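Local coordinates for protein UDP-N-acetylglucosamine 2-epimerase (Methanocaldococcus jannaschii, PDB 4NES) that probably catalyses the reversible C-2 epimerisation of UDP-N-acetylglucosamine to UDP-N-acetylmannosamine and works as a homodimer with a glycosyltransferase GT-B type fold, at residues R10-R21 and M43-P54; N169-L179 and Q292-V300. All coordinates share one frame; numbering follows the deposited sequence.

Interaction 1 of 2, residues R10-R21 and M43-P54; sequences RPEIIKLSPIIR and MDKIFFEELNLP. With UDP (uridine-5'-diphosphate), chain C; UD1 (uridine-diphosphate-N-acetylglucosamine), chain B.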
loop_
_atom_site.group_PDB
_atom_site.type_symbol
_atom_site.label_atom_id
_atom_site.label_comp_id
_atom_site.label_asym_id
_atom_site.label_seq_id
_atom_site.Cartn_x
_atom_site.Cartn_y
_atom_site.Cartn_z
ATOM N N ARG A 10 5.748 15.699 -13.793
ATOM C CA ARG A 10 6.975 16.461 -14.035
ATOM C C ARG A 10 8.254 15.917 -13.359
ATOM O O ARG A 10 9.224 15.618 -14.052
ATOM C CB ARG A 10 6.768 17.942 -13.691
ATOM C CG ARG A 10 8.071 18.729 -13.632
ATOM C CD ARG A 10 7.799 20.222 -13.462
ATOM N NE ARG A 10 7.358 20.579 -12.109
ATOM C CZ ARG A 10 6.972 21.794 -11.748
ATOM N NH1 ARG A 10 6.922 22.771 -12.645
ATOM N NH2 ARG A 10 6.613 22.030 -10.492
ATOM N N PRO A 11 8.277 15.791 -12.016
ATOM C CA PRO A 11 9.533 15.343 -11.388
ATOM C C PRO A 11 9.944 13.930 -11.775
ATOM O O PRO A 11 11.147 13.654 -11.841
ATOM C CB PRO A 11 9.218 15.403 -9.888
ATOM C CG PRO A 11 7.709 15.305 -9.809
ATOM C CD PRO A 11 7.226 16.051 -11.008
ATOM N N GLU A 12 8.980 13.050 -12.033
ATOM C CA GLU A 12 9.288 11.687 -12.460
ATOM C C GLU A 12 9.966 11.686 -13.812
ATOM O O GLU A 12 10.901 10.914 -14.041
ATOM C CB GLU A 12 8.017 10.843 -12.553
ATOM C CG GLU A 12 7.293 10.601 -11.232
ATOM C CD GLU A 12 5.926 10.004 -11.474
ATOM O OE1 GLU A 12 4.912 10.705 -11.265
ATOM O OE2 GLU A 12 5.862 8.833 -11.896
ATOM N N ILE A 13 9.488 12.527 -14.726
ATOM C CA ILE A 13 10.043 12.544 -16.073
ATOM C C ILE A 13 11.515 12.951 -15.994
ATOM O O ILE A 13 12.396 12.329 -16.610
ATOM C CB ILE A 13 9.259 13.509 -16.988
ATOM C CG1 ILE A 13 7.804 13.051 -17.119
ATOM C CG2 ILE A 13 9.911 13.594 -18.354
ATOM C CD1 ILE A 13 6.853 14.143 -17.598
ATOM N N ILE A 14 11.789 13.975 -15.201
ATOM C CA ILE A 14 13.150 14.478 -15.054
ATOM C C ILE A 14 14.045 13.412 -14.413
ATOM O O ILE A 14 15.137 13.120 -14.922
ATOM C CB ILE A 14 13.143 15.786 -14.227
ATOM C CG1 ILE A 14 12.420 16.899 -15.001
ATOM C CG2 ILE A 14 14.560 16.188 -13.832
ATOM C CD1 ILE A 14 12.046 18.079 -14.142
ATOM N N LYS A 15 13.581 12.803 -13.327
ATOM C CA LYS A 15 14.404 11.842 -12.604
ATOM C C LYS A 15 14.545 10.486 -13.291
ATOM O O LYS A 15 15.471 9.732 -12.995
ATOM C CB LYS A 15 13.916 11.701 -11.154
ATOM C CG LYS A 15 14.405 12.854 -10.302
ATOM C CD LYS A 15 13.777 12.869 -8.912
ATOM C CE LYS A 15 14.488 13.857 -7.993
ATOM N NZ LYS A 15 13.818 13.979 -6.653
ATOM N N LEU A 16 13.636 10.176 -14.208
ATOM C CA LEU A 16 13.760 8.958 -15.011
ATOM C C LEU A 16 14.594 9.177 -16.263
ATOM O O LEU A 16 15.061 8.208 -16.866
ATOM C CB LEU A 16 12.388 8.401 -15.406
ATOM C CG LEU A 16 11.671 7.698 -14.254
ATOM C CD1 LEU A 16 10.175 7.607 -14.544
ATOM C CD2 LEU A 16 12.287 6.310 -13.996
ATOM N N SER A 17 14.798 10.428 -16.662
ATOM C CA SER A 17 15.580 10.699 -17.873
ATOM C C SER A 17 16.983 10.050 -17.906
ATOM O O SER A 17 17.384 9.531 -18.956
ATOM C CB SER A 17 15.603 12.202 -18.239
ATOM O OG SER A 17 16.389 12.999 -17.367
ATOM N N PRO A 18 17.717 10.033 -16.772
ATOM C CA PRO A 18 19.017 9.350 -16.834
ATOM C C PRO A 18 18.895 7.837 -16.979
ATOM O O PRO A 18 19.811 7.200 -17.531
ATOM C CB PRO A 18 19.665 9.700 -15.495
ATOM C CG PRO A 18 18.985 10.989 -15.066
ATOM C CD PRO A 18 17.571 10.818 -15.528
ATOM N N ILE A 19 17.807 7.258 -16.479
ATOM C CA ILE A 19 17.564 5.828 -16.661
ATOM C C ILE A 19 17.236 5.522 -18.118
ATOM O O ILE A 19 17.761 4.557 -18.710
ATOM C CB ILE A 19 16.460 5.339 -15.708
ATOM C CG1 ILE A 19 17.022 5.324 -14.288
ATOM C CG2 ILE A 19 15.970 3.956 -16.114
ATOM C CD1 ILE A 19 15.965 5.231 -13.212
ATOM N N ILE A 20 16.410 6.369 -18.720
ATOM C CA ILE A 20 16.124 6.268 -20.144
ATOM C C ILE A 20 17.400 6.414 -20.980
ATOM O O ILE A 20 17.616 5.621 -21.911
ATOM C CB ILE A 20 15.043 7.290 -20.557
ATOM C CG1 ILE A 20 13.709 6.889 -19.913
ATOM C CG2 ILE A 20 14.939 7.410 -22.084
ATOM C CD1 ILE A 20 12.646 7.971 -19.904
ATOM N N ARG A 21 18.263 7.376 -20.646
ATOM C CA ARG A 21 19.541 7.543 -21.364
ATOM C C ARG A 21 20.361 6.252 -21.312
ATOM O O ARG A 21 20.948 5.808 -22.319
ATOM C CB ARG A 21 20.358 8.690 -20.759
ATOM C CG ARG A 21 19.882 10.107 -21.095
ATOM C CD ARG A 21 20.182 10.495 -22.542
ATOM N NE ARG A 21 19.125 10.061 -23.449
ATOM C CZ ARG A 21 18.000 10.739 -23.663
ATOM N NH1 ARG A 21 17.783 11.893 -23.043
ATOM N NH2 ARG A 21 17.089 10.266 -24.498
HETATM N N MSE A 43 3.970 21.052 -17.933
HETATM C CA MSE A 43 4.203 20.089 -16.856
HETATM C C MSE A 43 4.648 18.732 -17.381
HETATM O O MSE A 43 4.958 17.828 -16.605
HETATM C CB MSE A 43 2.933 19.911 -16.016
HETATM C CG MSE A 43 2.496 21.177 -15.291
HETATM SE SE MSE A 43 3.805 21.864 -14.024
HETATM C CE MSE A 43 3.627 20.530 -12.634
ATOM N N ASP A 44 4.681 18.580 -18.699
ATOM C CA ASP A 44 4.782 17.248 -19.279
ATOM C C ASP A 44 5.494 17.231 -20.633
ATOM O O ASP A 44 6.660 16.838 -20.714
ATOM C CB ASP A 44 3.382 16.636 -19.384
ATOM C CG ASP A 44 3.373 15.334 -20.134
ATOM O OD1 ASP A 44 4.216 14.466 -19.830
ATOM O OD2 ASP A 44 2.529 15.182 -21.039
ATOM N N LYS A 45 4.795 17.672 -21.677
ATOM C CA LYS A 45 5.330 17.711 -23.042
ATOM C C LYS A 45 6.697 18.387 -23.117
ATOM O O LYS A 45 7.604 17.876 -23.774
ATOM C CB LYS A 45 4.342 18.419 -23.969
ATOM C CG LYS A 45 4.782 18.513 -25.417
ATOM C CD LYS A 45 3.704 19.188 -26.255
ATOM C CE LYS A 45 4.245 19.632 -27.602
ATOM N NZ LYS A 45 3.157 20.039 -28.533
ATOM N N ILE A 46 6.861 19.503 -22.409
ATOM C CA ILE A 46 8.111 20.246 -22.490
ATOM C C ILE A 46 9.303 19.417 -22.011
ATOM O O ILE A 46 10.419 19.589 -22.500
ATOM C CB ILE A 46 8.016 21.613 -21.756
ATOM C CG1 ILE A 46 9.223 22.501 -22.081
ATOM C CG2 ILE A 46 7.863 21.432 -20.247
ATOM C CD1 ILE A 46 9.000 23.984 -21.761
ATOM N N PHE A 47 9.073 18.501 -21.075
ATOM C CA PHE A 47 10.154 17.685 -20.553
ATOM C C PHE A 47 10.522 16.562 -21.495
ATOM O O PHE A 47 11.698 16.249 -21.658
ATOM C CB PHE A 47 9.801 17.187 -19.149
ATOM C CG PHE A 47 9.587 18.311 -18.197
ATOM C CD1 PHE A 47 10.678 19.032 -17.724
ATOM C CD2 PHE A 47 8.307 18.725 -17.858
ATOM C CE1 PHE A 47 10.497 20.112 -16.883
ATOM C CE2 PHE A 47 8.123 19.801 -17.023
ATOM C CZ PHE A 47 9.223 20.502 -16.541
ATOM N N PHE A 48 9.519 15.963 -22.129
ATOM C CA PHE A 48 9.801 14.977 -23.159
ATOM C C PHE A 48 10.608 15.603 -24.291
ATOM O O PHE A 48 11.502 14.964 -24.842
ATOM C CB PHE A 48 8.510 14.336 -23.674
ATOM C CG PHE A 48 8.030 13.199 -22.819
ATOM C CD1 PHE A 48 7.314 13.436 -21.658
ATOM C CD2 PHE A 48 8.327 11.887 -23.163
ATOM C CE1 PHE A 48 6.886 12.381 -20.863
ATOM C CE2 PHE A 48 7.895 10.824 -22.369
ATOM C CZ PHE A 48 7.174 11.077 -21.218
ATOM N N GLU A 49 10.300 16.854 -24.627
ATOM C CA GLU A 49 11.033 17.555 -25.676
ATOM C C GLU A 49 12.456 17.933 -25.260
ATOM O O GLU A 49 13.425 17.597 -25.947
ATOM C CB GLU A 49 10.271 18.805 -26.122
ATOM C CG GLU A 49 10.973 19.602 -27.216
ATOM C CD GLU A 49 11.117 18.815 -28.503
ATOM O OE1 GLU A 49 10.319 17.879 -28.726
ATOM O OE2 GLU A 49 12.030 19.129 -29.301
ATOM N N GLU A 50 12.592 18.650 -24.150
ATOM C CA GLU A 50 13.904 19.155 -23.767
ATOM C C GLU A 50 14.862 18.035 -23.386
ATOM O O GLU A 50 16.068 18.164 -23.565
ATOM C CB GLU A 50 13.796 20.168 -22.617
ATOM C CG GLU A 50 13.113 21.478 -22.993
ATOM C CD GLU A 50 13.247 22.554 -21.925
ATOM O OE1 GLU A 50 13.724 22.256 -20.815
ATOM O OE2 GLU A 50 12.873 23.711 -22.211
ATOM N N LEU A 51 14.319 16.938 -22.862
ATOM C CA LEU A 51 15.148 15.829 -22.407
ATOM C C LEU A 51 15.293 14.744 -23.468
ATOM O O LEU A 51 15.884 13.696 -23.201
ATOM C CB LEU A 51 14.611 15.247 -21.094
ATOM C CG LEU A 51 14.618 16.273 -19.952
ATOM C CD1 LEU A 51 13.917 15.739 -18.722
ATOM C CD2 LEU A 51 16.041 16.670 -19.607
ATOM N N ASN A 52 14.755 15.011 -24.659
ATOM C CA ASN A 52 14.941 14.120 -25.812
ATOM C C ASN A 52 14.464 12.700 -25.493
ATOM O O ASN A 52 15.174 11.711 -25.710
ATOM C CB ASN A 52 16.414 14.149 -26.248
ATOM C CG ASN A 52 16.643 13.528 -27.606
ATOM O OD1 ASN A 52 15.793 13.596 -28.495
ATOM N ND2 ASN A 52 17.813 12.931 -27.777
ATOM N N LEU A 53 13.245 12.605 -24.966
ATOM C CA LEU A 53 12.674 11.331 -24.539
ATOM C C LEU A 53 11.691 10.807 -25.575
ATOM O O LEU A 53 11.014 11.590 -26.244
ATOM C CB LEU A 53 11.959 11.485 -23.191
ATOM C CG LEU A 53 12.822 12.007 -22.044
ATOM C CD1 LEU A 53 11.987 12.130 -20.786
ATOM C CD2 LEU A 53 14.040 11.130 -21.789
ATOM N N PRO A 54 11.599 9.474 -25.705
ATOM C CA PRO A 54 10.671 8.911 -26.687
ATOM C C PRO A 54 9.222 9.036 -26.239
ATOM O O PRO A 54 8.937 9.149 -25.039
ATOM C CB PRO A 54 11.069 7.432 -26.732
ATOM C CG PRO A 54 11.649 7.163 -25.387
ATOM C CD PRO A 54 12.371 8.430 -25.010
HETATM N N1 UDP C . 11.093 22.256 -12.354
HETATM C C2 UDP C . 11.070 22.676 -13.640
HETATM N N3 UDP C . 10.425 23.819 -13.960
HETATM C C4 UDP C . 9.787 24.573 -13.038
HETATM C C5 UDP C . 9.787 24.168 -11.697
HETATM C C6 UDP C . 10.454 22.978 -11.388
HETATM O O2 UDP C . 11.636 22.024 -14.521
HETATM O O4 UDP C . 9.131 25.739 -13.424
HETATM C "C1'" UDP C . 11.738 20.994 -11.949
HETATM C "C2'" UDP C . 12.800 21.051 -10.982
HETATM O "O2'" UDP C . 14.009 21.441 -11.595
HETATM C "C3'" UDP C . 12.808 19.697 -10.412
HETATM C "C4'" UDP C . 11.428 19.251 -10.542
HETATM O "O4'" UDP C . 10.738 20.229 -11.279
HETATM O "O3'" UDP C . 13.649 18.800 -11.083
HETATM C "C5'" UDP C . 10.716 19.112 -9.239
HETATM O "O5'" UDP C . 9.355 18.805 -9.412
HETATM P PA UDP C . 8.234 19.293 -8.404
HETATM O O1A UDP C . 6.995 19.620 -9.210
HETATM O O2A UDP C . 8.749 20.482 -7.622
HETATM O O3A UDP C . 7.855 18.083 -7.465
HETATM P PB UDP C . 8.547 17.376 -6.248
HETATM O O1B UDP C . 10.043 17.260 -6.495
HETATM O O2B UDP C . 8.233 18.153 -4.995
HETATM O O3B UDP C . 7.865 16.037 -6.232
HETATM C "C1'" UD1 B . 1.669 15.745 -7.781
HETATM C "C2'" UD1 B . 2.223 14.811 -6.749
HETATM C "C3'" UD1 B . 3.299 15.428 -5.995
HETATM C "C4'" UD1 B . 4.359 15.987 -6.842
HETATM C "C5'" UD1 B . 3.770 16.865 -7.917
HETATM C "C6'" UD1 B . 4.777 17.292 -8.918
HETATM C "C7'" UD1 B . 0.489 13.154 -5.837
HETATM C "C8'" UD1 B . -0.569 12.897 -4.806
HETATM N "N2'" UD1 B . 1.153 14.436 -5.789
HETATM O "O1'" UD1 B . 1.116 16.841 -7.144
HETATM O "O3'" UD1 B . 3.862 14.461 -5.090
HETATM O "O4'" UD1 B . 5.281 16.741 -6.071
HETATM O "O5'" UD1 B . 2.761 16.171 -8.644
HETATM O "O6'" UD1 B . 4.550 18.535 -9.470
HETATM O "O7'" UD1 B . 0.766 12.304 -6.687
HETATM N N1 UD1 B . -2.902 20.418 -12.628
HETATM C C2 UD1 B . -2.952 21.001 -13.828
HETATM N N3 UD1 B . -2.270 20.496 -14.854
HETATM C C4 UD1 B . -1.531 19.387 -14.716
HETATM C C5 UD1 B . -1.454 18.757 -13.482
HETATM C C6 UD1 B . -2.161 19.303 -12.423
HETATM O O2 UD1 B . -3.612 22.008 -13.997
HETATM O O4 UD1 B . -0.842 18.885 -15.781
HETATM C C1B UD1 B . -3.640 20.976 -11.471
HETATM C C2B UD1 B . -5.047 20.542 -11.371
HETATM O "O2'" UD1 B . -5.828 21.594 -10.860
HETATM C C3B UD1 B . -4.992 19.459 -10.416
HETATM C C4B UD1 B . -3.959 19.938 -9.464
HETATM O O4B UD1 B . -2.999 20.626 -10.242
HETATM O O3B UD1 B . -6.216 19.167 -9.787
HETATM C C5B UD1 B . -3.293 18.830 -8.729
HETATM O O5B UD1 B . -2.775 17.803 -9.536
HETATM P PA UD1 B . -2.286 16.475 -8.898
HETATM O O1A UD1 B . -3.437 15.832 -8.187
HETATM O O2A UD1 B . -1.723 15.607 -9.975
HETATM O O3A UD1 B . -1.230 16.809 -7.793
HETATM P PB UD1 B . 0.048 17.763 -7.848
HETATM O O1B UD1 B . -0.211 18.916 -6.935
HETATM O O2B UD1 B . 0.423 18.089 -9.268
#
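Leu51 O accepts a short hydrogen bond from Arg21 NH1 (2.6 Å), lying in the plane of the guanidinium, while the donor stands nearly along the C=O axis. NH2 of the same arginine reaches Asn52 O at 2.7 Å from above that carbonyl's plane and also pairs with Glu24, so Arg21 ties down the Schellman turn that ends helix 45-50. The two helices run almost parallel, 16° apart, with an apolar seam between them. Ile13 sets CG2 against Leu53 CD1 (3.5 Å) and Phe47 CB, and its CD1 meets the Phe48 ring and the carboxylate of Asp44, which is hydrogen-bonded to His34. Further along, Leu53 CD2 rests 3.8 Å from Ile20 CG2. At the other end Arg10 CD lies 3.4 Å from Phe47 CZ, the guanidinium and ring planes being close to perpendicular. A bend at chi3 (74°) turns the otherwise extended Arg10 chain so that NE and NH2 both donate to UDP O1A, NH2 at 2.8 Å. CE of selenomethionine Met43 covers the centre of one guanidinium face and UDP C5 lies off-centre over the opposite face. With an alanine in place of Arg10, UDP O1A would probably lose both guanidinium bonds and a gap would open between Met43 and the uracil. The chemistry thus divides: one arginine secures a helix end, while the other probably offsets phosphate charge in the nucleotide pocket.

Interaction 2 of 2, residues N169-L179 and Q292-V300; sequences NTIVDATLQNL and QEEACILKV. With UDP (uridine-5'-diphosphate), chain C.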
loop_
_atom_site.group_PDB
_atom_site.type_symbol
_atom_site.label_atom_id
_atom_site.label_comp_id
_atom_site.label_asym_id
_atom_site.label_seq_id
_atom_site.Cartn_x
_atom_site.Cartn_y
_atom_site.Cartn_z
ATOM N N ASN A 169 21.294 9.610 -6.150
ATOM C CA ASN A 169 20.046 10.086 -6.726
ATOM C C ASN A 169 20.250 10.463 -8.183
ATOM O O ASN A 169 21.176 11.211 -8.504
ATOM C CB ASN A 169 19.491 11.268 -5.918
ATOM C CG ASN A 169 18.022 11.535 -6.203
ATOM O OD1 ASN A 169 17.602 11.666 -7.352
ATOM N ND2 ASN A 169 17.216 11.572 -5.144
ATOM N N THR A 170 19.388 9.945 -9.064
ATOM C CA THR A 170 19.466 10.277 -10.495
ATOM C C THR A 170 19.336 11.779 -10.794
ATOM O O THR A 170 19.675 12.222 -11.902
ATOM C CB THR A 170 18.408 9.535 -11.332
ATOM O OG1 THR A 170 17.104 9.905 -10.875
ATOM C CG2 THR A 170 18.572 8.018 -11.232
ATOM N N ILE A 171 18.844 12.568 -9.843
ATOM C CA ILE A 171 18.773 14.002 -10.066
ATOM C C ILE A 171 20.170 14.598 -10.245
ATOM O O ILE A 171 20.330 15.602 -10.953
ATOM C CB ILE A 171 17.996 14.729 -8.946
ATOM C CG1 ILE A 171 17.567 16.114 -9.415
ATOM C CG2 ILE A 171 18.809 14.794 -7.657
ATOM C CD1 ILE A 171 16.625 16.076 -10.588
ATOM N N VAL A 172 21.195 13.980 -9.650
ATOM C CA VAL A 172 22.562 14.431 -9.906
ATOM C C VAL A 172 22.909 14.236 -11.378
ATOM O O VAL A 172 23.405 15.162 -12.019
ATOM C CB VAL A 172 23.608 13.719 -9.020
ATOM C CG1 VAL A 172 25.013 14.273 -9.300
ATOM C CG2 VAL A 172 23.270 13.892 -7.564
ATOM N N ASP A 173 22.651 13.040 -11.910
ATOM C CA ASP A 173 22.860 12.782 -13.337
ATOM C C ASP A 173 22.151 13.839 -14.177
ATOM O O ASP A 173 22.725 14.397 -15.108
ATOM C CB ASP A 173 22.238 11.451 -13.798
ATOM C CG ASP A 173 22.613 10.241 -12.951
ATOM O OD1 ASP A 173 22.884 10.349 -11.742
ATOM O OD2 ASP A 173 22.555 9.128 -13.522
ATOM N N ALA A 174 20.879 14.084 -13.874
ATOM C CA ALA A 174 20.064 14.988 -14.678
ATOM C C ALA A 174 20.602 16.418 -14.639
ATOM O O ALA A 174 20.717 17.087 -15.677
ATOM C CB ALA A 174 18.619 14.954 -14.222
ATOM N N THR A 175 20.952 16.875 -13.445
ATOM C CA THR A 175 21.440 18.235 -13.282
ATOM C C THR A 175 22.797 18.343 -13.979
ATOM O O THR A 175 23.106 19.366 -14.600
ATOM C CB THR A 175 21.511 18.628 -11.781
ATOM O OG1 THR A 175 20.266 18.316 -11.142
ATOM C CG2 THR A 175 21.773 20.106 -11.624
ATOM N N LEU A 176 23.575 17.262 -13.925
ATOM C CA LEU A 176 24.891 17.183 -14.562
ATOM C C LEU A 176 24.860 16.918 -16.075
ATOM O O LEU A 176 25.809 17.288 -16.776
ATOM C CB LEU A 176 25.751 16.118 -13.873
ATOM C CG LEU A 176 26.704 16.536 -12.748
ATOM C CD1 LEU A 176 28.025 17.020 -13.347
ATOM C CD2 LEU A 176 26.097 17.601 -11.844
ATOM N N GLN A 177 23.809 16.270 -16.582
ATOM C CA GLN A 177 23.669 16.067 -18.032
ATOM C C GLN A 177 23.145 17.346 -18.714
ATOM O O GLN A 177 23.487 17.618 -19.868
ATOM C CB GLN A 177 22.873 14.766 -18.416
ATOM C CG GLN A 177 21.417 14.564 -17.851
ATOM C CD GLN A 177 20.742 13.166 -18.137
ATOM O OE1 GLN A 177 19.534 13.093 -18.417
ATOM N NE2 GLN A 177 21.512 12.089 -18.030
ATOM N N ASN A 178 22.390 18.162 -17.977
ATOM C CA ASN A 178 21.618 19.266 -18.569
ATOM C C ASN A 178 22.068 20.704 -18.265
ATOM O O ASN A 178 21.722 21.621 -19.017
ATOM C CB ASN A 178 20.122 19.108 -18.263
ATOM C CG ASN A 178 19.515 17.895 -18.940
ATOM O OD1 ASN A 178 19.254 17.906 -20.143
ATOM N ND2 ASN A 178 19.300 16.837 -18.173
ATOM N N LEU A 179 22.814 20.920 -17.182
ATOM C CA LEU A 179 23.248 22.285 -16.868
ATOM C C LEU A 179 24.133 22.842 -17.977
ATOM O O LEU A 179 23.930 23.966 -18.415
ATOM C CB LEU A 179 23.967 22.362 -15.514
ATOM C CG LEU A 179 23.644 23.526 -14.566
ATOM C CD1 LEU A 179 24.876 23.893 -13.749
ATOM C CD2 LEU A 179 23.091 24.745 -15.288
ATOM N N GLN A 292 14.983 21.041 -3.527
ATOM C CA GLN A 292 15.905 20.952 -2.389
ATOM C C GLN A 292 17.200 20.265 -2.810
ATOM O O GLN A 292 18.297 20.694 -2.440
ATOM C CB GLN A 292 15.284 20.155 -1.239
ATOM C CG GLN A 292 14.183 20.867 -0.484
ATOM C CD GLN A 292 13.582 19.952 0.552
ATOM O OE1 GLN A 292 14.213 19.644 1.560
ATOM N NE2 GLN A 292 12.359 19.493 0.303
ATOM N N GLU A 293 17.073 19.190 -3.579
ATOM C CA GLU A 293 18.238 18.462 -4.065
ATOM C C GLU A 293 19.063 19.285 -5.045
ATOM O O GLU A 293 20.284 19.362 -4.919
ATOM C CB GLU A 293 17.796 17.143 -4.702
ATOM C CG GLU A 293 17.266 16.162 -3.662
ATOM C CD GLU A 293 16.342 15.103 -4.232
ATOM O OE1 GLU A 293 15.916 15.233 -5.397
ATOM O OE2 GLU A 293 16.030 14.145 -3.492
ATOM N N GLU A 294 18.398 19.902 -6.016
ATOM C CA GLU A 294 19.093 20.723 -6.999
ATOM C C GLU A 294 19.799 21.919 -6.382
ATOM O O GLU A 294 20.915 22.244 -6.775
ATOM C CB GLU A 294 18.133 21.149 -8.109
ATOM C CG GLU A 294 17.710 19.944 -8.928
ATOM C CD GLU A 294 16.516 20.187 -9.809
ATOM O OE1 GLU A 294 15.778 21.176 -9.592
ATOM O OE2 GLU A 294 16.297 19.363 -10.716
ATOM N N ALA A 295 19.156 22.569 -5.414
ATOM C CA ALA A 295 19.779 23.693 -4.719
ATOM C C ALA A 295 21.087 23.223 -4.086
ATOM O O ALA A 295 22.121 23.887 -4.191
ATOM C CB ALA A 295 18.833 24.254 -3.665
ATOM N N CYS A 296 21.053 22.047 -3.470
ATOM C CA CYS A 296 22.233 21.514 -2.818
ATOM C C CYS A 296 23.338 21.228 -3.843
ATOM O O CYS A 296 24.508 21.602 -3.660
ATOM C CB CYS A 296 21.855 20.254 -2.043
ATOM S SG CYS A 296 23.203 19.493 -1.124
ATOM N N ILE A 297 22.956 20.588 -4.940
ATOM C CA ILE A 297 23.893 20.224 -5.993
ATOM C C ILE A 297 24.534 21.453 -6.634
ATOM O O ILE A 297 25.748 21.472 -6.899
ATOM C CB ILE A 297 23.162 19.379 -7.054
ATOM C CG1 ILE A 297 22.750 18.027 -6.453
ATOM C CG2 ILE A 297 24.031 19.199 -8.307
ATOM C CD1 ILE A 297 21.631 17.319 -7.220
ATOM N N LEU A 298 23.728 22.486 -6.857
ATOM C CA LEU A 298 24.178 23.708 -7.514
ATOM C C LEU A 298 24.871 24.687 -6.572
ATOM O O LEU A 298 25.328 25.751 -7.013
ATOM C CB LEU A 298 22.994 24.401 -8.181
ATOM C CG LEU A 298 22.354 23.611 -9.312
ATOM C CD1 LEU A 298 21.053 24.266 -9.764
ATOM C CD2 LEU A 298 23.332 23.477 -10.477
ATOM N N LYS A 299 24.959 24.326 -5.290
ATOM C CA LYS A 299 25.600 25.154 -4.258
ATOM C C LYS A 299 24.896 26.501 -4.078
ATOM O O LYS A 299 25.539 27.550 -3.935
ATOM C CB LYS A 299 27.085 25.392 -4.557
ATOM C CG LYS A 299 27.869 24.147 -4.870
ATOM C CD LYS A 299 27.917 23.181 -3.711
ATOM C CE LYS A 299 28.726 21.947 -4.115
ATOM N NZ LYS A 299 28.689 20.877 -3.093
ATOM N N VAL A 300 23.570 26.468 -4.105
ATOM C CA VAL A 300 22.769 27.653 -3.862
ATOM C C VAL A 300 22.010 27.406 -2.575
ATOM O O VAL A 300 21.327 26.399 -2.458
ATOM C CB VAL A 300 21.780 27.892 -5.031
ATOM C CG1 VAL A 300 20.920 29.110 -4.777
ATOM C CG2 VAL A 300 22.543 28.049 -6.352
HETATM N N1 UDP C . 11.093 22.256 -12.354
HETATM C C2 UDP C . 11.070 22.676 -13.640
HETATM N N3 UDP C . 10.425 23.819 -13.960
HETATM C C4 UDP C . 9.787 24.573 -13.038
HETATM C C5 UDP C . 9.787 24.168 -11.697
HETATM C C6 UDP C . 10.454 22.978 -11.388
HETATM O O2 UDP C . 11.636 22.024 -14.521
HETATM O O4 UDP C . 9.131 25.739 -13.424
HETATM C "C1'" UDP C . 11.738 20.994 -11.949
HETATM C "C2'" UDP C . 12.800 21.051 -10.982
HETATM O "O2'" UDP C . 14.009 21.441 -11.595
HETATM C "C3'" UDP C . 12.808 19.697 -10.412
HETATM C "C4'" UDP C . 11.428 19.251 -10.542
HETATM O "O4'" UDP C . 10.738 20.229 -11.279
HETATM O "O3'" UDP C . 13.649 18.800 -11.083
HETATM C "C5'" UDP C . 10.716 19.112 -9.239
HETATM O "O5'" UDP C . 9.355 18.805 -9.412
HETATM P PA UDP C . 8.234 19.293 -8.404
HETATM O O1A UDP C . 6.995 19.620 -9.210
HETATM O O2A UDP C . 8.749 20.482 -7.622
HETATM O O3A UDP C . 7.855 18.083 -7.465
HETATM P PB UDP C . 8.547 17.376 -6.248
HETATM O O1B UDP C . 10.043 17.260 -6.495
HETATM O O2B UDP C . 8.233 18.153 -4.995
HETATM O O3B UDP C . 7.865 16.037 -6.232
HETATM O O HOH W 1 17.502 12.101 -2.302
#
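Ile171 passes between two glutamates of helix 289-298. Its CB lies 4.1 Å from Glu293 OE1, and CG2 touches both that oxygen and Ile297 CD1, the latter at 3.8 Å. CG1, placed opposite the backbone N (chi1 -162°), packs against Glu294 OE2 and CG, and CD1 at the tip comes to 3.3 Å from Glu294 OE2. This carboxylate is engaged by UDP: OE1 accepts from ribose O2' and OE2 from O3', each at 2.7 Å, with Tyr271 OH also bonded to OE2. Ile297 is a knob in the hole formed by Ile171, Val172, Thr175 and Leu176, and Leu298 CD2 closes the far end against Leu179 CD1 (3.6 Å). At the near end a water accepts from Asn169 ND2 and donates to Glu293 OE2, linking the two side chains; Glu293 also forms salt bridges with Arg311 and Lys15. Asn169 OD1 meanwhile caps its own helix by accepting from Ile171 N. The helices cross at 58°. Helix 170-183 follows the edge strand 164-166 of the seven-stranded sheet, whereas helix 289-298 connects strands 283-286 and 302-304 of the six-stranded one, so the contact joins the two Rossmann-like halves of the GT-B fold, with helices 10-23 and 271-280 packed alongside.

Overall arrangement
The two contacts lie on one nucleotide site, their centres 15 Å apart, and their hydrogen bonds go to different parts of UDP: interaction 1 bonds the phosphate and also packs on the uracil and ribose, whereas interaction 2 accepts from the ribose hydroxyls. They also meet directly through Lys15, whose NZ forms a salt bridge with Glu293 OE1 (2.7 Å) and whose O probably accepts from Thr170 OG1 (2.7 Å). Arg10 comes within about 5 Å of His207, side chain to side chain, and Glu294 within about 10 Å; His207 is the active-site residue inferred from relatives. UDP-N-acetylglucosamine lies directly beside UDP, its O6' 2.7 Å from UDP O1A, and touches Pro11 and Met43 of interaction 1.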